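Local structure of EmGH1 (Erythrobacter marinus, 5Z87) at residues K233-Y238 with H294-V299; P180-C185 with V206-I211. The protein is probably a beta-glucosidase of glycosyl hydrolase family 3, splitting glucose units from beta-glucosides. One frame throughout, in Å; residues are numbered along the deposited sequence.

Overall arrangement
Both contacts belong to the TIM-barrel-like N-terminal part of this family 3 enzyme. Their centres lie about 15 Å apart. Contact 2 joins the loop 180-185 to helix 201-216. The next strand, 229-235, leads straight into contact 1, which joins its end to helix 293-303. The segments 180-185 and 233-238 also meet each other. I182 N probably donates to K233 O at 2.7 Å, and H234 ND1 is 2.7 Å from D183 OD2, so D183 can steady the imidazole. K233 NZ and H234 NE2 bond to O2 of a bound dithiothreitol, probably from the crystallisation liquor. The packing residues of both contacts lie outside this ligand pocket.

Contact 1: K233-Y238 with H294-V299; sequences KHFAGY and HLLNDV
F235 takes L295 CG over the rim of one face of its ring, near CE2, while L295 O and the CD2 methyl of L296 lie at its edge. Most of the contact is apolar. F235 CE2 is 3.7 Å from L295 CG, and F235 CD2 is 3.8 Å from L296 CD2. The CD2 methyl of L296 lies near the ring plane, so it borders the rim and not a face. With chi1 at -157°, CG of F235 points opposite the backbone N, which carries the ring out to the helix. A236 adds a smaller contact, with its CB 4.0 Å from L295 CD2. L295 therefore serves two neighbours: CG meets the ring from one face and CD2 meets the alanine.

One polar atom joins this apolar group. L295 O lies at the ring edge, in plane, 3.4 Å from F235 CE2. It is an edge contact of a C-H with a carbonyl, not a conventional hydrogen bond. The helix has a wider pi-type turn here: V299 N bonds to H294 O at 3.0 Å and not to L295 O.

The peptide bonds before H234, inside the strand, and before A236, where it ends, are both cis.

With an alanine in place of F235, a gap would probably open between strand and helix, leaving L295 and L296 without their aromatic neighbour.

The contact is buried between the end of barrel strand 229-235 and helix 293-303. Strand 229-235 pairs with strand 276-279 through a backbone bond of F235 with M278, and F235 also touches L277. F265 of helix 263-270 meets the F235 ring edge-to-face. A236 packs on M257 and V261 of helix 254-261. Helix 293-303 follows strand 276-279 and comes before strand 309-311.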
loop_
_atom_site.group_PDB
_atom_site.type_symbol
_atom_site.label_atom_id
_atom_site.label_comp_id
_atom_site.label_asym_id
_atom_site.label_seq_id
_atom_site.Cartn_x
_atom_site.Cartn_y
_atom_site.Cartn_z
ATOM N N LYS A 233 -16.496 13.264 -8.446
ATOM C CA LYS A 233 -15.494 12.382 -9.023
ATOM C C LYS A 233 -14.461 12.063 -7.946
ATOM O O LYS A 233 -14.385 12.762 -6.932
ATOM C CB LYS A 233 -14.858 13.038 -10.253
ATOM C CG LYS A 233 -14.119 14.326 -9.933
ATOM C CD LYS A 233 -13.512 14.951 -11.166
ATOM C CE LYS A 233 -12.476 16.013 -10.775
ATOM N NZ LYS A 233 -12.084 16.914 -11.926
ATOM N N HIS A 234 -13.673 10.992 -8.135
ATOM C CA HIS A 234 -13.772 10.014 -9.214
ATOM C C HIS A 234 -14.214 8.655 -8.674
ATOM O O HIS A 234 -13.497 8.052 -7.885
ATOM C CB HIS A 234 -12.432 9.870 -9.931
ATOM C CG HIS A 234 -11.784 11.170 -10.291
ATOM N ND1 HIS A 234 -11.207 12.001 -9.353
ATOM C CD2 HIS A 234 -11.592 11.766 -11.494
ATOM C CE1 HIS A 234 -10.694 13.057 -9.962
ATOM N NE2 HIS A 234 -10.907 12.935 -11.261
ATOM N N PHE A 235 -15.378 8.180 -9.138
ATOM C CA PHE A 235 -16.086 7.021 -8.584
ATOM C C PHE A 235 -15.406 5.719 -9.004
ATOM O O PHE A 235 -15.425 5.378 -10.190
ATOM C CB PHE A 235 -17.521 7.047 -9.106
ATOM C CG PHE A 235 -18.507 6.299 -8.272
ATOM C CD1 PHE A 235 -18.703 6.626 -6.942
ATOM C CD2 PHE A 235 -19.288 5.300 -8.842
ATOM C CE1 PHE A 235 -19.647 5.951 -6.175
ATOM C CE2 PHE A 235 -20.232 4.614 -8.089
ATOM C CZ PHE A 235 -20.422 4.941 -6.754
ATOM N N ALA A 236 -14.811 4.972 -8.069
ATOM C CA ALA A 236 -14.626 5.286 -6.652
ATOM C C ALA A 236 -13.312 4.634 -6.235
ATOM O O ALA A 236 -12.990 3.545 -6.722
ATOM C CB ALA A 236 -15.781 4.757 -5.796
ATOM N N GLY A 237 -12.558 5.284 -5.348
ATOM C CA GLY A 237 -11.273 4.775 -4.896
ATOM C C GLY A 237 -10.067 5.285 -5.658
ATOM O O GLY A 237 -8.975 4.729 -5.508
ATOM N N TYR A 238 -10.229 6.330 -6.467
ATOM C CA TYR A 238 -9.142 6.796 -7.316
ATOM C C TYR A 238 -7.924 7.224 -6.494
ATOM O O TYR A 238 -6.782 7.048 -6.938
ATOM C CB TYR A 238 -9.687 7.920 -8.195
ATOM C CG TYR A 238 -8.748 8.556 -9.186
ATOM C CD1 TYR A 238 -7.856 7.800 -9.937
ATOM C CD2 TYR A 238 -8.807 9.933 -9.416
ATOM C CE1 TYR A 238 -7.008 8.414 -10.869
ATOM C CE2 TYR A 238 -7.986 10.545 -10.336
ATOM C CZ TYR A 238 -7.081 9.792 -11.055
ATOM O OH TYR A 238 -6.261 10.432 -11.959
ATOM N N HIS A 294 -21.268 -3.435 -10.525
ATOM C CA HIS A 294 -21.595 -3.356 -9.104
ATOM C C HIS A 294 -21.574 -1.914 -8.602
ATOM O O HIS A 294 -22.479 -1.476 -7.881
ATOM C CB HIS A 294 -20.615 -4.212 -8.301
ATOM C CG HIS A 294 -20.645 -3.942 -6.827
ATOM N ND1 HIS A 294 -21.697 -4.323 -6.022
ATOM C CD2 HIS A 294 -19.755 -3.318 -6.016
ATOM C CE1 HIS A 294 -21.452 -3.951 -4.777
ATOM N NE2 HIS A 294 -20.279 -3.341 -4.746
ATOM N N LEU A 295 -20.538 -1.160 -8.971
ATOM C CA LEU A 295 -20.416 0.220 -8.505
ATOM C C LEU A 295 -21.398 1.142 -9.230
ATOM O O LEU A 295 -22.171 1.867 -8.591
ATOM C CB LEU A 295 -18.974 0.695 -8.714
ATOM C CG LEU A 295 -18.258 1.526 -7.650
ATOM C CD1 LEU A 295 -18.690 1.123 -6.252
ATOM C CD2 LEU A 295 -16.732 1.389 -7.812
ATOM N N LEU A 296 -21.372 1.133 -10.570
ATOM C CA LEU A 296 -22.141 2.071 -11.384
ATOM C C LEU A 296 -23.635 1.745 -11.445
ATOM O O LEU A 296 -24.431 2.618 -11.795
ATOM C CB LEU A 296 -21.572 2.115 -12.808
ATOM C CG LEU A 296 -20.155 2.692 -12.933
ATOM C CD1 LEU A 296 -19.645 2.692 -14.367
ATOM C CD2 LEU A 296 -20.111 4.101 -12.361
ATOM N N ASN A 297 -24.044 0.525 -11.107
ATOM C CA ASN A 297 -25.457 0.172 -11.158
ATOM C C ASN A 297 -26.004 -0.271 -9.809
ATOM O O ASN A 297 -26.928 0.363 -9.288
ATOM C CB ASN A 297 -25.695 -0.926 -12.195
ATOM C CG ASN A 297 -27.163 -1.312 -12.284
ATOM O OD1 ASN A 297 -27.947 -0.614 -12.920
ATOM N ND2 ASN A 297 -27.544 -2.403 -11.620
ATOM N N ASP A 298 -25.477 -1.360 -9.242
ATOM C CA ASP A 298 -26.059 -1.921 -8.028
ATOM C C ASP A 298 -26.031 -0.921 -6.883
ATOM O O ASP A 298 -27.032 -0.740 -6.178
ATOM C CB ASP A 298 -25.324 -3.206 -7.636
ATOM C CG ASP A 298 -25.402 -4.277 -8.719
ATOM O OD1 ASP A 298 -25.941 -3.991 -9.808
ATOM O OD2 ASP A 298 -24.918 -5.404 -8.474
ATOM N N VAL A 299 -24.887 -0.271 -6.673
ATOM C CA VAL A 299 -24.773 0.697 -5.588
ATOM C C VAL A 299 -25.392 2.033 -5.985
ATOM O O VAL A 299 -26.219 2.593 -5.257
ATOM C CB VAL A 299 -23.300 0.867 -5.178
ATOM C CG1 VAL A 299 -23.129 2.129 -4.360
ATOM C CG2 VAL A 299 -22.814 -0.358 -4.400
#

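Contact 2: P180-C185 with V206-I211; sequences PNIDIC and VSAKAI
P180 and I182 rest on I211 and A208, residues one turn apart on helix 201-216. This is the tight part, and it is wholly apolar. The closest pair is I182 CG2 and A208 CB, at 3.5 Å, slightly inside normal van der Waals distance. In I182 the CG1 branch sits between the backbone N and the carbonyl carbon (chi1 55°). CG2 is then beside the N, and this methyl makes the close contact with the alanine. The small A208 side chain lets the loop come near: the CA atoms of I182 and A208 are 6.4 Å apart.

The second pair is broader. P180 CB is 3.6 Å from I211 CG2 and 3.7 Å from I211 CD1. P180 CG is also 3.7 Å from I211 CG2. In I211, CG2 lies against CB and CG of the proline ring, with CD a little farther, while CD1 reaches CB. The two side chains run past each other in opposite directions.

N181 starts away from the helix, but it is buried and held by bonds. Its OD1 accepts from D183 N at 3.0 Å, an Asx turn, with the donor tilted 27° from the carbonyl plane. Its ND2 bonds to E195. The solvent side belongs to the helix, where V206, K209 and A210 are partly exposed. K209 starts away from the loop, and its NZ forms a salt bridge with E271.

The loop follows the barrel strand 176-177 and pairs by backbone with K233 of strand 229-235. P180 touches T230 and V232 there, and I182 touches V232 and F265 of helix 263-270. On the helix side, I211 packs on V158 and F162 of helix 155-171 and on W197. The contact thus ties barrel strand ends to the helix 201-216 outside them.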
loop_
_atom_site.group_PDB
_atom_site.type_symbol
_atom_site.label_atom_id
_atom_site.label_comp_id
_atom_site.label_asym_id
_atom_site.label_seq_id
_atom_site.Cartn_x
_atom_site.Cartn_y
_atom_site.Cartn_z
ATOM N N PRO A 180 -17.210 18.445 -7.474
ATOM C CA PRO A 180 -15.928 18.383 -6.765
ATOM C C PRO A 180 -15.215 17.028 -6.865
ATOM O O PRO A 180 -15.818 15.998 -7.148
ATOM C CB PRO A 180 -16.328 18.646 -5.317
ATOM C CG PRO A 180 -17.695 17.991 -5.205
ATOM C CD PRO A 180 -18.349 18.216 -6.564
ATOM N N ASN A 181 -13.911 17.058 -6.629
ATOM C CA ASN A 181 -13.130 15.852 -6.400
ATOM C C ASN A 181 -13.358 15.447 -4.952
ATOM O O ASN A 181 -12.976 16.174 -4.032
ATOM C CB ASN A 181 -11.661 16.142 -6.696
ATOM C CG ASN A 181 -10.737 14.953 -6.416
ATOM O OD1 ASN A 181 -10.858 14.260 -5.399
ATOM N ND2 ASN A 181 -9.786 14.734 -7.320
ATOM N N ILE A 182 -13.995 14.301 -4.734
ATOM C CA ILE A 182 -14.240 13.877 -3.367
ATOM C C ILE A 182 -13.567 12.533 -3.121
ATOM O O ILE A 182 -14.074 11.697 -2.366
ATOM C CB ILE A 182 -15.740 13.840 -3.054
ATOM C CG1 ILE A 182 -16.498 12.958 -4.047
ATOM C CG2 ILE A 182 -16.288 15.259 -3.099
ATOM C CD1 ILE A 182 -18.014 12.922 -3.775
ATOM N N ASP A 183 -12.411 12.331 -3.749
ATOM C CA ASP A 183 -11.543 11.211 -3.418
ATOM C C ASP A 183 -10.955 11.395 -2.019
ATOM O O ASP A 183 -10.973 12.487 -1.444
ATOM C CB ASP A 183 -10.416 11.083 -4.451
ATOM C CG ASP A 183 -10.947 10.880 -5.877
ATOM O OD1 ASP A 183 -11.874 10.050 -6.044
ATOM O OD2 ASP A 183 -10.456 11.548 -6.822
ATOM N N ILE A 184 -10.433 10.303 -1.472
ATOM C CA ILE A 184 -9.833 10.281 -0.144
ATOM C C ILE A 184 -8.326 10.258 -0.323
ATOM O O ILE A 184 -7.798 9.399 -1.040
ATOM C CB ILE A 184 -10.304 9.055 0.655
ATOM C CG1 ILE A 184 -11.822 8.882 0.520
ATOM C CG2 ILE A 184 -9.865 9.139 2.116
ATOM C CD1 ILE A 184 -12.631 10.012 1.157
ATOM N N CYS A 185 -7.631 11.199 0.315
ATOM C CA CYS A 185 -6.171 11.269 0.209
ATOM C C CYS A 185 -5.569 10.393 1.297
ATOM O O CYS A 185 -5.329 10.842 2.413
ATOM C CB CYS A 185 -5.665 12.704 0.336
ATOM S SG CYS A 185 -3.822 12.796 0.163
ATOM N N VAL A 206 -18.584 16.091 4.686
ATOM C CA VAL A 206 -19.122 17.402 5.024
ATOM C C VAL A 206 -18.765 18.407 3.941
ATOM O O VAL A 206 -19.603 19.211 3.516
ATOM C CB VAL A 206 -18.603 17.838 6.405
ATOM C CG1 VAL A 206 -18.806 19.327 6.597
ATOM C CG2 VAL A 206 -19.291 17.030 7.503
ATOM N N SER A 207 -17.527 18.354 3.455
ATOM C CA SER A 207 -17.120 19.261 2.394
ATOM C C SER A 207 -17.886 18.986 1.106
ATOM O O SER A 207 -18.325 19.926 0.434
ATOM C CB SER A 207 -15.616 19.150 2.161
ATOM O OG SER A 207 -14.910 19.282 3.382
ATOM N N ALA A 208 -18.055 17.707 0.745
ATOM C CA ALA A 208 -18.742 17.367 -0.502
ATOM C C ALA A 208 -20.163 17.924 -0.528
ATOM O O ALA A 208 -20.602 18.470 -1.547
ATOM C CB ALA A 208 -18.765 15.847 -0.700
ATOM N N LYS A 209 -20.887 17.806 0.592
ATOM C CA LYS A 209 -22.242 18.338 0.667
ATOM C C LYS A 209 -22.257 19.851 0.521
ATOM O O LYS A 209 -23.159 20.409 -0.112
ATOM C CB LYS A 209 -22.898 17.954 1.990
ATOM C CG LYS A 209 -22.928 16.475 2.264
ATOM C CD LYS A 209 -24.157 16.075 3.045
ATOM C CE LYS A 209 -24.212 16.701 4.405
ATOM N NZ LYS A 209 -25.643 16.735 4.845
ATOM N N ALA A 210 -21.290 20.540 1.134
ATOM C CA ALA A 210 -21.287 21.997 1.061
ATOM C C ALA A 210 -20.930 22.474 -0.343
ATOM O O ALA A 210 -21.499 23.456 -0.829
ATOM C CB ALA A 210 -20.324 22.580 2.094
ATOM N N ILE A 211 -19.995 21.787 -1.003
ATOM C CA ILE A 211 -19.638 22.119 -2.381
ATOM C C ILE A 211 -20.827 21.908 -3.305
ATOM O O ILE A 211 -21.127 22.751 -4.159
ATOM C CB ILE A 211 -18.431 21.285 -2.856
ATOM C CG1 ILE A 211 -17.191 21.538 -1.997
ATOM C CG2 ILE A 211 -18.129 21.580 -4.350
ATOM C CD1 ILE A 211 -16.137 20.431 -2.133
#